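Local structure of uncharacterized egV family protein COG1307 (3JR7) at residues K23-C29 with G41-L47; V101-S105 with E143-A147; L67-I71 with T286-D291; Q174-L180 with G292-V298. The protein is of unknown biochemical function but belongs to the DegV family and probably binds fatty-acid-like lipids, as its relatives do. All coordinates share one frame; numbering follows the deposited sequence.

Interaction 1 (K23-C29 with G41-L47)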
loop_
_atom_site.group_PDB
_atom_site.type_symbol
_atom_site.label_atom_id
_atom_site.label_comp_id
_atom_site.label_asym_id
_atom_site.label_seq_id
_atom_site.Cartn_x
_atom_site.Cartn_y
_atom_site.Cartn_z
ATOM N N LYS A 23 -7.152 -15.870 8.151
ATOM C CA LYS A 23 -7.688 -14.644 7.587
ATOM C C LYS A 23 -6.529 -13.648 7.384
ATOM O O LYS A 23 -5.612 -13.602 8.211
ATOM C CB LYS A 23 -8.778 -14.086 8.490
ATOM C CG LYS A 23 -9.561 -12.968 7.883
ATOM C CD LYS A 23 -10.846 -12.636 8.684
ATOM C CE LYS A 23 -10.581 -11.946 10.047
ATOM N NZ LYS A 23 -11.874 -11.437 10.824
ATOM N N VAL A 24 -6.592 -12.874 6.307
ATOM C CA VAL A 24 -5.647 -11.776 6.021
ATOM C C VAL A 24 -6.339 -10.445 6.145
ATOM O O VAL A 24 -7.231 -10.105 5.333
ATOM C CB VAL A 24 -5.017 -11.852 4.618
ATOM C CG1 VAL A 24 -3.876 -10.794 4.488
ATOM C CG2 VAL A 24 -4.482 -13.286 4.322
ATOM N N ILE A 25 -5.967 -9.712 7.184
ATOM C CA ILE A 25 -6.507 -8.397 7.461
ATOM C C ILE A 25 -5.518 -7.359 6.899
ATOM O O ILE A 25 -4.339 -7.424 7.168
ATOM C CB ILE A 25 -6.627 -8.166 8.970
ATOM C CG1 ILE A 25 -7.550 -9.246 9.609
ATOM C CG2 ILE A 25 -7.117 -6.739 9.265
ATOM C CD1 ILE A 25 -7.421 -9.313 11.084
ATOM N N VAL A 26 -6.014 -6.410 6.151
ATOM C CA VAL A 26 -5.206 -5.392 5.509
ATOM C C VAL A 26 -5.812 -4.047 5.835
ATOM O O VAL A 26 -7.044 -3.892 5.745
ATOM C CB VAL A 26 -5.203 -5.610 3.990
ATOM C CG1 VAL A 26 -4.236 -4.613 3.299
ATOM C CG2 VAL A 26 -4.815 -7.058 3.676
ATOM N N ASP A 27 -5.008 -3.056 6.239
ATOM C CA ASP A 27 -5.592 -1.743 6.432
ATOM C C ASP A 27 -6.030 -1.187 5.075
ATOM O O ASP A 27 -5.636 -1.696 4.025
ATOM C CB ASP A 27 -4.712 -0.765 7.238
ATOM C CG ASP A 27 -3.448 -0.311 6.501
ATOM O OD1 ASP A 27 -3.435 -0.170 5.249
ATOM O OD2 ASP A 27 -2.479 0.002 7.218
ATOM N N SER A 28 -6.910 -0.184 5.097
ATOM C CA SER A 28 -7.682 0.153 3.884
ATOM C C SER A 28 -6.793 0.793 2.800
ATOM O O SER A 28 -7.158 0.874 1.661
ATOM C CB SER A 28 -8.841 1.065 4.239
ATOM O OG SER A 28 -8.375 2.283 4.727
ATOM N N CYS A 29 -5.592 1.202 3.168
ATOM C CA CYS A 29 -4.658 1.731 2.169
ATOM C C CYS A 29 -4.346 0.682 1.113
ATOM O O CYS A 29 -4.238 0.994 -0.084
ATOM C CB CYS A 29 -3.385 2.266 2.831
ATOM S SG CYS A 29 -2.326 3.102 1.646
ATOM N N GLY A 41 -11.098 -14.664 2.074
ATOM C CA GLY A 41 -10.064 -14.661 3.098
ATOM C C GLY A 41 -9.418 -13.289 3.367
ATOM O O GLY A 41 -8.588 -13.202 4.262
ATOM N N PHE A 42 -9.765 -12.238 2.621
ATOM C CA PHE A 42 -9.191 -10.891 2.859
ATOM C C PHE A 42 -10.206 -9.953 3.459
ATOM O O PHE A 42 -11.353 -9.918 3.000
ATOM C CB PHE A 42 -8.668 -10.267 1.562
ATOM C CG PHE A 42 -7.642 -11.131 0.838
ATOM C CD1 PHE A 42 -6.309 -11.112 1.215
ATOM C CD2 PHE A 42 -8.039 -12.004 -0.183
ATOM C CE1 PHE A 42 -5.369 -11.945 0.557
ATOM C CE2 PHE A 42 -7.129 -12.829 -0.824
ATOM C CZ PHE A 42 -5.773 -12.798 -0.450
ATOM N N GLU A 43 -9.795 -9.173 4.454
ATOM C CA GLU A 43 -10.683 -8.243 5.123
ATOM C C GLU A 43 -9.971 -6.933 5.338
ATOM O O GLU A 43 -8.794 -6.926 5.724
ATOM C CB GLU A 43 -11.107 -8.809 6.486
ATOM C CG GLU A 43 -11.884 -7.855 7.313
ATOM C CD GLU A 43 -12.381 -8.425 8.654
ATOM O OE1 GLU A 43 -12.624 -9.623 8.747
ATOM O OE2 GLU A 43 -12.573 -7.626 9.598
ATOM N N HIS A 44 -10.662 -5.825 5.107
ATOM C CA HIS A 44 -10.077 -4.507 5.342
ATOM C C HIS A 44 -10.434 -4.054 6.754
ATOM O O HIS A 44 -11.512 -4.344 7.243
ATOM C CB HIS A 44 -10.620 -3.413 4.387
ATOM C CG HIS A 44 -9.995 -3.390 3.024
ATOM N ND1 HIS A 44 -8.623 -3.330 2.829
ATOM C CD2 HIS A 44 -10.553 -3.301 1.792
ATOM C CE1 HIS A 44 -8.364 -3.254 1.537
ATOM N NE2 HIS A 44 -9.518 -3.257 0.881
ATOM N N VAL A 45 -9.528 -3.293 7.352
ATOM C CA VAL A 45 -9.766 -2.450 8.513
ATOM C C VAL A 45 -9.561 -1.021 8.063
ATOM O O VAL A 45 -8.468 -0.654 7.569
ATOM C CB VAL A 45 -8.847 -2.842 9.703
ATOM C CG1 VAL A 45 -8.939 -1.857 10.836
ATOM C CG2 VAL A 45 -9.257 -4.224 10.200
ATOM N N ALA A 46 -10.613 -0.212 8.191
ATOM C CA ALA A 46 -10.670 1.112 7.568
ATOM C C ALA A 46 -9.944 2.168 8.352
ATOM O O ALA A 46 -10.025 2.215 9.603
ATOM C CB ALA A 46 -12.150 1.535 7.357
ATOM N N LEU A 47 -9.206 3.004 7.624
ATOM C CA LEU A 47 -8.707 4.249 8.172
ATOM C C LEU A 47 -9.755 5.344 8.049
ATOM O O LEU A 47 -10.765 5.170 7.364
ATOM C CB LEU A 47 -7.433 4.694 7.432
ATOM C CG LEU A 47 -6.143 4.021 7.862
ATOM C CD1 LEU A 47 -5.921 2.666 7.140
ATOM C CD2 LEU A 47 -4.960 4.984 7.687
#

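Interaction 2 (V101-S105 with E143-A147)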
loop_
_atom_site.group_PDB
_atom_site.type_symbol
_atom_site.label_atom_id
_atom_site.label_comp_id
_atom_site.label_asym_id
_atom_site.label_seq_id
_atom_site.Cartn_x
_atom_site.Cartn_y
_atom_site.Cartn_z
ATOM N N VAL A 101 -1.837 -9.856 9.563
ATOM C CA VAL A 101 -2.247 -8.456 9.434
ATOM C C VAL A 101 -1.200 -7.729 8.589
ATOM O O VAL A 101 0.019 -7.887 8.822
ATOM C CB VAL A 101 -2.397 -7.796 10.823
ATOM C CG1 VAL A 101 -3.128 -6.415 10.727
ATOM C CG2 VAL A 101 -3.132 -8.726 11.797
ATOM N N VAL A 102 -1.639 -6.958 7.607
ATOM C CA VAL A 102 -0.719 -6.219 6.732
ATOM C C VAL A 102 -1.041 -4.751 6.813
ATOM O O VAL A 102 -2.192 -4.378 6.608
ATOM C CB VAL A 102 -0.859 -6.658 5.283
ATOM C CG1 VAL A 102 0.176 -5.842 4.385
ATOM C CG2 VAL A 102 -0.633 -8.176 5.171
ATOM N N THR A 103 -0.061 -3.935 7.180
ATOM C CA THR A 103 -0.258 -2.520 7.408
ATOM C C THR A 103 0.670 -1.666 6.597
ATOM O O THR A 103 1.717 -2.114 6.121
ATOM C CB THR A 103 -0.062 -2.100 8.908
ATOM O OG1 THR A 103 1.324 -2.117 9.265
ATOM C CG2 THR A 103 -0.879 -2.999 9.858
ATOM N N LEU A 104 0.258 -0.416 6.440
ATOM C CA LEU A 104 1.140 0.680 6.058
ATOM C C LEU A 104 2.470 0.638 6.812
ATOM O O LEU A 104 2.522 0.241 7.972
ATOM C CB LEU A 104 0.451 2.014 6.398
ATOM C CG LEU A 104 -0.563 2.595 5.422
ATOM C CD1 LEU A 104 -1.562 3.483 6.205
ATOM C CD2 LEU A 104 0.141 3.342 4.310
ATOM N N SER A 105 3.520 1.117 6.162
ATOM C CA SER A 105 4.785 1.378 6.812
ATOM C C SER A 105 4.640 2.027 8.168
ATOM O O SER A 105 3.960 3.094 8.345
ATOM C CB SER A 105 5.657 2.302 5.959
ATOM O OG SER A 105 6.844 2.642 6.688
ATOM N N GLU A 143 1.123 -3.318 0.078
ATOM C CA GLU A 143 0.328 -4.126 1.038
ATOM C C GLU A 143 -0.425 -5.244 0.316
ATOM O O GLU A 143 -0.507 -6.395 0.791
ATOM C CB GLU A 143 -0.646 -3.228 1.778
ATOM C CG GLU A 143 0.042 -2.163 2.653
ATOM C CD GLU A 143 -0.943 -1.195 3.284
ATOM O OE1 GLU A 143 -1.864 -1.648 3.978
ATOM O OE2 GLU A 143 -0.790 0.025 3.070
ATOM N N THR A 144 -0.988 -4.898 -0.841
ATOM C CA THR A 144 -1.744 -5.817 -1.657
ATOM C C THR A 144 -0.875 -7.016 -1.983
ATOM O O THR A 144 -1.279 -8.183 -1.790
ATOM C CB THR A 144 -2.169 -5.155 -2.987
ATOM O OG1 THR A 144 -2.815 -3.898 -2.728
ATOM C CG2 THR A 144 -3.064 -6.066 -3.764
ATOM N N LEU A 145 0.329 -6.729 -2.445
ATOM C CA LEU A 145 1.236 -7.804 -2.858
ATOM C C LEU A 145 1.650 -8.705 -1.680
ATOM O O LEU A 145 1.737 -9.918 -1.827
ATOM C CB LEU A 145 2.471 -7.249 -3.566
ATOM C CG LEU A 145 2.290 -6.853 -5.023
ATOM C CD1 LEU A 145 3.532 -6.099 -5.517
ATOM C CD2 LEU A 145 1.971 -8.048 -5.894
ATOM N N ILE A 146 1.850 -8.109 -0.521
ATOM C CA ILE A 146 2.134 -8.865 0.716
ATOM C C ILE A 146 0.950 -9.807 1.086
ATOM O O ILE A 146 1.170 -10.983 1.333
ATOM C CB ILE A 146 2.483 -7.909 1.885
ATOM C CG1 ILE A 146 3.809 -7.159 1.583
ATOM C CG2 ILE A 146 2.627 -8.661 3.216
ATOM C CD1 ILE A 146 4.019 -5.935 2.459
ATOM N N ALA A 147 -0.282 -9.293 1.026
ATOM C CA ALA A 147 -1.488 -10.081 1.244
ATOM C C ALA A 147 -1.546 -11.280 0.284
ATOM O O ALA A 147 -1.859 -12.414 0.723
ATOM C CB ALA A 147 -2.769 -9.230 1.089
#

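Interaction 3 (L67-I71 with T286-D291)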
loop_
_atom_site.group_PDB
_atom_site.type_symbol
_atom_site.label_atom_id
_atom_site.label_comp_id
_atom_site.label_asym_id
_atom_site.label_seq_id
_atom_site.Cartn_x
_atom_site.Cartn_y
_atom_site.Cartn_z
ATOM N N LEU A 67 -14.361 11.753 -3.549
ATOM C CA LEU A 67 -13.217 12.131 -2.734
ATOM C C LEU A 67 -12.315 13.115 -3.465
ATOM O O LEU A 67 -11.880 14.099 -2.903
ATOM C CB LEU A 67 -12.436 10.840 -2.353
ATOM C CG LEU A 67 -11.082 10.998 -1.640
ATOM C CD1 LEU A 67 -11.177 11.776 -0.336
ATOM C CD2 LEU A 67 -10.531 9.557 -1.410
ATOM N N LEU A 68 -12.017 12.852 -4.728
ATOM C CA LEU A 68 -11.162 13.766 -5.503
ATOM C C LEU A 68 -11.791 15.149 -5.611
ATOM O O LEU A 68 -11.096 16.145 -5.571
ATOM C CB LEU A 68 -10.921 13.193 -6.904
ATOM C CG LEU A 68 -9.901 12.034 -7.006
ATOM C CD1 LEU A 68 -9.860 11.366 -8.413
ATOM C CD2 LEU A 68 -8.491 12.505 -6.552
ATOM N N LEU A 69 -13.113 15.200 -5.781
ATOM C CA LEU A 69 -13.811 16.507 -5.890
ATOM C C LEU A 69 -13.759 17.261 -4.556
ATOM O O LEU A 69 -13.525 18.473 -4.520
ATOM C CB LEU A 69 -15.274 16.307 -6.329
ATOM C CG LEU A 69 -15.447 15.963 -7.820
ATOM C CD1 LEU A 69 -16.829 15.487 -8.048
ATOM C CD2 LEU A 69 -15.103 17.169 -8.761
ATOM N N LYS A 70 -13.941 16.533 -3.447
ATOM C CA LYS A 70 -13.801 17.182 -2.149
ATOM C C LYS A 70 -12.388 17.719 -1.920
ATOM O O LYS A 70 -12.190 18.846 -1.413
ATOM C CB LYS A 70 -14.233 16.224 -1.025
ATOM C CG LYS A 70 -14.185 16.841 0.351
ATOM C CD LYS A 70 -15.137 18.050 0.482
ATOM C CE LYS A 70 -15.354 18.432 1.941
ATOM N NZ LYS A 70 -16.430 19.460 2.084
ATOM N N ILE A 71 -11.380 16.918 -2.264
ATOM C CA ILE A 71 -9.983 17.404 -2.204
ATOM C C ILE A 71 -9.786 18.660 -3.056
ATOM O O ILE A 71 -9.109 19.629 -2.660
ATOM C CB ILE A 71 -8.961 16.315 -2.658
ATOM C CG1 ILE A 71 -8.943 15.119 -1.663
ATOM C CG2 ILE A 71 -7.556 16.943 -2.866
ATOM C CD1 ILE A 71 -8.310 13.836 -2.272
ATOM N N THR A 286 -5.518 7.475 -2.614
ATOM C CA THR A 286 -5.983 8.661 -3.329
ATOM C C THR A 286 -5.628 9.945 -2.602
ATOM O O THR A 286 -5.091 10.881 -3.217
ATOM C CB THR A 286 -7.473 8.574 -3.553
ATOM O OG1 THR A 286 -7.719 7.494 -4.478
ATOM C CG2 THR A 286 -8.028 9.899 -4.043
ATOM N N VAL A 287 -5.867 9.988 -1.291
ATOM C CA VAL A 287 -5.569 11.190 -0.531
ATOM C C VAL A 287 -4.099 11.612 -0.645
ATOM O O VAL A 287 -3.792 12.797 -0.817
ATOM C CB VAL A 287 -5.960 11.013 0.945
ATOM C CG1 VAL A 287 -5.387 12.137 1.808
ATOM C CG2 VAL A 287 -7.526 10.931 1.098
ATOM N N TYR A 288 -3.177 10.657 -0.538
ATOM C CA TYR A 288 -1.743 10.965 -0.578
ATOM C C TYR A 288 -1.144 10.958 -1.989
ATOM O O TYR A 288 -0.187 11.694 -2.254
ATOM C CB TYR A 288 -0.979 10.055 0.402
ATOM C CG TYR A 288 -1.287 10.450 1.839
ATOM C CD1 TYR A 288 -0.682 11.571 2.412
ATOM C CD2 TYR A 288 -2.243 9.808 2.574
ATOM C CE1 TYR A 288 -0.939 11.955 3.687
ATOM C CE2 TYR A 288 -2.549 10.213 3.911
ATOM C CZ TYR A 288 -1.893 11.288 4.442
ATOM O OH TYR A 288 -2.160 11.760 5.720
ATOM N N ALA A 289 -1.686 10.164 -2.904
ATOM C CA ALA A 289 -1.138 10.133 -4.273
ATOM C C ALA A 289 -1.635 11.306 -5.113
ATOM O O ALA A 289 -0.926 11.834 -5.993
ATOM C CB ALA A 289 -1.475 8.806 -4.954
ATOM N N ASN A 290 -2.890 11.641 -4.895
ATOM C CA ASN A 290 -3.593 12.707 -5.586
ATOM C C ASN A 290 -3.858 12.363 -7.038
ATOM O O ASN A 290 -3.330 11.364 -7.602
ATOM C CB ASN A 290 -2.868 14.069 -5.441
ATOM C CG ASN A 290 -3.091 14.704 -4.085
ATOM O OD1 ASN A 290 -2.132 15.041 -3.361
ATOM N ND2 ASN A 290 -4.353 14.909 -3.741
ATOM N N ASP A 291 -4.751 13.164 -7.622
ATOM C CA ASP A 291 -5.179 12.961 -9.003
ATOM C C ASP A 291 -3.933 12.839 -9.874
ATOM O O ASP A 291 -3.042 13.674 -9.783
ATOM C CB ASP A 291 -5.963 14.208 -9.453
ATOM C CG ASP A 291 -6.665 14.031 -10.789
ATOM O OD1 ASP A 291 -6.750 12.906 -11.354
ATOM O OD2 ASP A 291 -7.209 15.058 -11.212
#

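Interaction 4 (Q174-L180 with G292-V298)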
loop_
_atom_site.group_PDB
_atom_site.type_symbol
_atom_site.label_atom_id
_atom_site.label_comp_id
_atom_site.label_asym_id
_atom_site.label_seq_id
_atom_site.Cartn_x
_atom_site.Cartn_y
_atom_site.Cartn_z
ATOM N N GLN A 174 10.896 -6.608 -1.493
ATOM C CA GLN A 174 9.951 -5.692 -2.141
ATOM C C GLN A 174 10.389 -4.232 -2.082
ATOM O O GLN A 174 10.658 -3.725 -0.995
ATOM C CB GLN A 174 8.581 -5.835 -1.471
ATOM C CG GLN A 174 7.425 -5.135 -2.176
ATOM C CD GLN A 174 6.166 -5.125 -1.314
ATOM O OE1 GLN A 174 6.142 -4.463 -0.282
ATOM N NE2 GLN A 174 5.100 -5.815 -1.767
ATOM N N HIS A 175 10.377 -3.540 -3.241
ATOM C CA HIS A 175 10.665 -2.099 -3.330
ATOM C C HIS A 175 9.471 -1.360 -3.956
ATOM O O HIS A 175 8.807 -1.895 -4.832
ATOM C CB HIS A 175 11.864 -1.822 -4.264
ATOM C CG HIS A 175 13.142 -2.452 -3.826
ATOM N ND1 HIS A 175 13.447 -3.767 -4.103
ATOM C CD2 HIS A 175 14.159 -1.978 -3.071
ATOM C CE1 HIS A 175 14.615 -4.063 -3.559
ATOM N NE2 HIS A 175 15.059 -3.002 -2.917
ATOM N N THR A 176 9.259 -0.119 -3.531
ATOM C CA THR A 176 8.144 0.718 -3.952
ATOM C C THR A 176 8.684 1.991 -4.599
ATOM O O THR A 176 9.706 2.572 -4.163
ATOM C CB THR A 176 7.299 1.146 -2.718
ATOM O OG1 THR A 176 6.905 -0.030 -2.027
ATOM C CG2 THR A 176 6.021 1.984 -3.098
ATOM N N TYR A 177 7.975 2.438 -5.618
ATOM C CA TYR A 177 8.343 3.637 -6.391
ATOM C C TYR A 177 7.088 4.391 -6.731
ATOM O O TYR A 177 6.039 3.773 -6.925
ATOM C CB TYR A 177 9.008 3.201 -7.693
ATOM C CG TYR A 177 10.140 2.239 -7.513
ATOM C CD1 TYR A 177 11.450 2.680 -7.493
ATOM C CD2 TYR A 177 9.895 0.871 -7.357
ATOM C CE1 TYR A 177 12.493 1.786 -7.299
ATOM C CE2 TYR A 177 10.907 -0.003 -7.189
ATOM C CZ TYR A 177 12.210 0.453 -7.167
ATOM O OH TYR A 177 13.234 -0.443 -6.989
ATOM N N PHE A 178 7.170 5.706 -6.824
ATOM C CA PHE A 178 6.031 6.481 -7.259
ATOM C C PHE A 178 6.411 7.795 -7.887
ATOM O O PHE A 178 7.484 8.350 -7.615
ATOM C CB PHE A 178 5.014 6.688 -6.146
ATOM C CG PHE A 178 5.496 7.447 -4.943
ATOM C CD1 PHE A 178 5.144 8.770 -4.744
ATOM C CD2 PHE A 178 6.170 6.801 -3.933
ATOM C CE1 PHE A 178 5.484 9.434 -3.574
ATOM C CE2 PHE A 178 6.544 7.468 -2.750
ATOM C CZ PHE A 178 6.226 8.763 -2.576
ATOM N N VAL A 179 5.514 8.273 -8.728
ATOM C CA VAL A 179 5.553 9.610 -9.302
ATOM C C VAL A 179 4.134 10.202 -9.193
ATOM O O VAL A 179 3.125 9.577 -9.602
ATOM C CB VAL A 179 5.982 9.607 -10.801
ATOM C CG1 VAL A 179 5.962 11.023 -11.361
ATOM C CG2 VAL A 179 7.375 9.009 -10.981
ATOM N N LEU A 180 4.060 11.386 -8.616
ATOM C CA LEU A 180 2.811 12.086 -8.433
ATOM C C LEU A 180 2.807 13.389 -9.218
ATOM O O LEU A 180 3.863 13.908 -9.537
ATOM C CB LEU A 180 2.620 12.454 -6.961
ATOM C CG LEU A 180 2.772 11.291 -5.981
ATOM C CD1 LEU A 180 2.395 11.753 -4.565
ATOM C CD2 LEU A 180 1.971 10.080 -6.438
ATOM N N GLY A 292 -3.867 11.799 -10.685
ATOM C CA GLY A 292 -2.750 11.635 -11.601
ATOM C C GLY A 292 -1.525 10.866 -11.085
ATOM O O GLY A 292 -0.556 10.696 -11.823
ATOM N N GLY A 293 -1.559 10.384 -9.850
ATOM C CA GLY A 293 -0.434 9.640 -9.311
ATOM C C GLY A 293 -0.335 8.183 -9.744
ATOM O O GLY A 293 -1.355 7.508 -10.034
ATOM N N ILE A 294 0.900 7.685 -9.746
ATOM C CA ILE A 294 1.232 6.334 -10.152
ATOM C C ILE A 294 2.170 5.760 -9.089
ATOM O O ILE A 294 3.150 6.393 -8.698
ATOM C CB ILE A 294 1.946 6.309 -11.491
ATOM C CG1 ILE A 294 1.004 6.732 -12.604
ATOM C CG2 ILE A 294 2.455 4.897 -11.794
ATOM C CD1 ILE A 294 -0.085 5.632 -12.940
ATOM N N ILE A 295 1.844 4.562 -8.625
ATOM C CA ILE A 295 2.648 3.824 -7.675
ATOM C C ILE A 295 2.994 2.478 -8.298
ATOM O O ILE A 295 2.107 1.783 -8.820
ATOM C CB ILE A 295 1.840 3.600 -6.367
ATOM C CG1 ILE A 295 1.451 4.950 -5.738
ATOM C CG2 ILE A 295 2.641 2.697 -5.369
ATOM C CD1 ILE A 295 0.238 4.851 -4.868
ATOM N N VAL A 296 4.254 2.085 -8.215
ATOM C CA VAL A 296 4.687 0.782 -8.683
ATOM C C VAL A 296 5.431 -0.002 -7.612
ATOM O O VAL A 296 6.300 0.549 -6.924
ATOM C CB VAL A 296 5.649 0.921 -9.889
ATOM C CG1 VAL A 296 6.115 -0.440 -10.358
ATOM C CG2 VAL A 296 4.969 1.774 -11.061
ATOM N N VAL A 297 5.092 -1.283 -7.490
ATOM C CA VAL A 297 5.761 -2.192 -6.577
ATOM C C VAL A 297 6.075 -3.516 -7.245
ATOM O O VAL A 297 5.233 -4.072 -7.934
ATOM C CB VAL A 297 4.881 -2.481 -5.320
ATOM C CG1 VAL A 297 5.591 -3.442 -4.380
ATOM C CG2 VAL A 297 4.582 -1.185 -4.577
ATOM N N VAL A 298 7.286 -4.038 -6.993
ATOM C CA VAL A 298 7.646 -5.411 -7.327
ATOM C C VAL A 298 8.710 -5.998 -6.299
ATOM O O VAL A 298 9.456 -5.139 -5.683
ATOM C CB VAL A 298 8.142 -5.496 -8.784
ATOM C CG1 VAL A 298 9.452 -4.684 -9.002
ATOM C CG2 VAL A 298 8.254 -6.956 -9.245
HETATM O O HOH W 1 12.172 -5.001 -6.462
#

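Interaction 1 (K23-C29 with G41-L47)
K23 and E43 meet across two parallel strands, and the lysine can be followed from CB to its tip. CB itself has no close partner on the other strand, so the first contact falls to CG, whose position anti to the backbone N (chi1 -169°) sets it 3.8 Å from G41 O. CD and CE then pass alongside OE1 of E43, and a bend at chi3 delivers NZ to that oxygen. The salt bridge NZ-OE1 measures 2.9 Å, with the ammonium above the carboxylate plane, not within it. S91 O takes a second bond from NZ, so two acceptors, E43 OE1 and S91 O, hold the ammonium.

Beside this pair the backbones bond in parallel register: V24 N donates to G41 O (2.9 Å), E43 N to V24 O, V26 N to E43 O and V45 N to V26 O. H44 ND1 adds a weak bond to V26 O at 3.4 Å, the oxygen lying at the ring edge and in its plane. Past the strands, L47 N points almost straight at S28 OG (3.1 Å, 175° at the hydrogen), and D58 OD2 also bonds that hydroxyl.

Apolar contact is tight where I25 CG2 meets V45 CG2 at 3.4 Å. On the other face V24 CB lies 3.7 Å from F42 CD1, the two side chains pointing the same way.

Strands 22-27 and 42-51 form a beta-alpha-beta crossover through helix 34-39. V24 and F42 face helix 141-155, I25 and E43 face helix 85-92, and strand 98-103 flanks 22-27 on its other edge.

Interaction 2 (V101-S105 with E143-A147)
V102 spreads its two methyls against one turn of the helix that carries E143 and I146. With CG1 anti to the backbone N (chi1 -179°), that methyl sits 3.7 Å from E143 O and 3.8 Å from E143 CB. The other branch, CG2, meets I146 CG2 at 3.8 Å, the two side chains crossing at a slant.

E143 behaves differently. Its CG lies beside the backbone N and the chain is extended beyond it (chi2 175°), so the carboxylate is carried past V102 to the peptide joining T103 and L104. There CD comes within 3.5 Å of L104 N, but the angle to OE1 is too poor for a hydrogen bond; D27 OD2 receives that N-H instead. OE2 rests 3.5 Å from L104 CG, a polar atom against an aliphatic one. T103 points away from the helix, and its OG1 donates to L104 O at 2.9 Å.

The helix runs nearly antiparallel to the strand, at 163°, with the axes 8.4 Å apart. Helix 141-155 thus lies along one face of the sheet, over strands 22-27 and 98-103, with A147 reaching V24 and V26. I146 also touches helix 160-173, while T103 faces helix 111-126 on the far side of the sheet.

Interaction 3 (L67-I71 with T286-D291)
L67 reaches tip to tip toward T286, its CD2 lying 3.6 Å from T286 CG2. That same threonine methyl is approached at about a right angle by L68, whose CD2 is also 3.6 Å away, so it sits between two leucines. The torsion of T286 explains this split of roles. At chi1 -67° its OG1 lies beside the backbone N, bonded to T281 OG1 and S282 O, while CG2 turns outward to helix 64-73.

The rest of the contact is looser. L67 CD1 stands 4.0 Å from V287 CG2, and I71 CD1 is 4.2 Å from V287 CA. L68 CD2 extends to the helix end, 3.9 Å from D291 N. Here N290, with phi at 70°, is the first residue to leave the helical backbone, and D291 follows, its OD1 bonded to N255 ND2.

The contact is mostly methyl against methyl, between helix 64-73 and the end of helix 283-289, without polar bonds across. L67 and I71 also rest on I51 of strand 42-51, and V287 on I49. Helix 283-289, which leads into the last strand of the second sheet, is thereby docked on helix 64-73 and on strand 42-51 of the first sheet, an inter-lobe junction in keeping with the two-lobed DegV fold; Y288 on this helix belongs to the pocket holding a bound polyether.

Interaction 4 (Q174-L180 with G292-V298)
Y177 and V296 form a reciprocal hydrogen-bonded pair: Y177 N donates to V296 O at 2.8 Å, and V296 N returns a bond to Y177 O that is nearly straight (173° at the hydrogen). V179 and I294 repeat the exchange two residues on. At the chain end H175 N donates to V298 O (3.1 Å), while the return bond from V298 N is long and weak. A water donates to V298 O at 2.8 Å and also bonds H175 ND1, linking the ring to the terminal residue.

Packing follows from this antiparallel register. The Y177 ring presents its edge to V296 O, which lies in the ring plane; its hydroxyl is hydrogen-bonded with D240 OD2. On the opposite face, V297 receives two neighbours. Its CG1 is pressed to 3.3 Å from Q174 CG, whose extended chain carries NE2 on to G142 O, and its CG2 is 3.8 Å from T176 CG2. F178 CG sits between the backbone N and the carbonyl carbon (chi1 62°); its CB approaches I294 O (3.2 Å) and I295 CG1 (4.0 Å), and the ring turns off from the partner strand. Beyond the strands, L180 CD2 lies over G293, 3.8 Å from its CA.

This pairing joins two inner strands of a six-stranded mixed sheet, with 205-211 beside one and 248-253 beside the other. Helices 226-240 and 257-270 lie on the face of Y177, V179, I294 and V296. T176, F178 and I295, on the other face, line the pocket in which a polyether is bound, consistent with the lipid cleft of DegV proteins.

In the fold
Interactions 1 and 2 share the first sheet, where strands 22-27 and 98-103 are neighbours: I25 O lies 2.8 Å from V102 N, a probable hydrogen bond, and D27 OD1 comes 2.5 Å from E143 OE1, a doubtful, unusually close approach of like-charged carboxylates, perhaps sharing a proton. Interaction 2 meets interaction 4 where L145 CD1 packs 3.5 Å from V297 CG1. Interaction 3 adjoins interaction 4 through L180, whose CD2 is 3.4 Å from A289 O. Centres of interactions 1 and 4 are about 20 Å apart. Between the two sheets a bound polyether, probably from the crystallisation liquor, marks a pocket: the side chains of L47, L104 and I295 each lie about 4 Å from it.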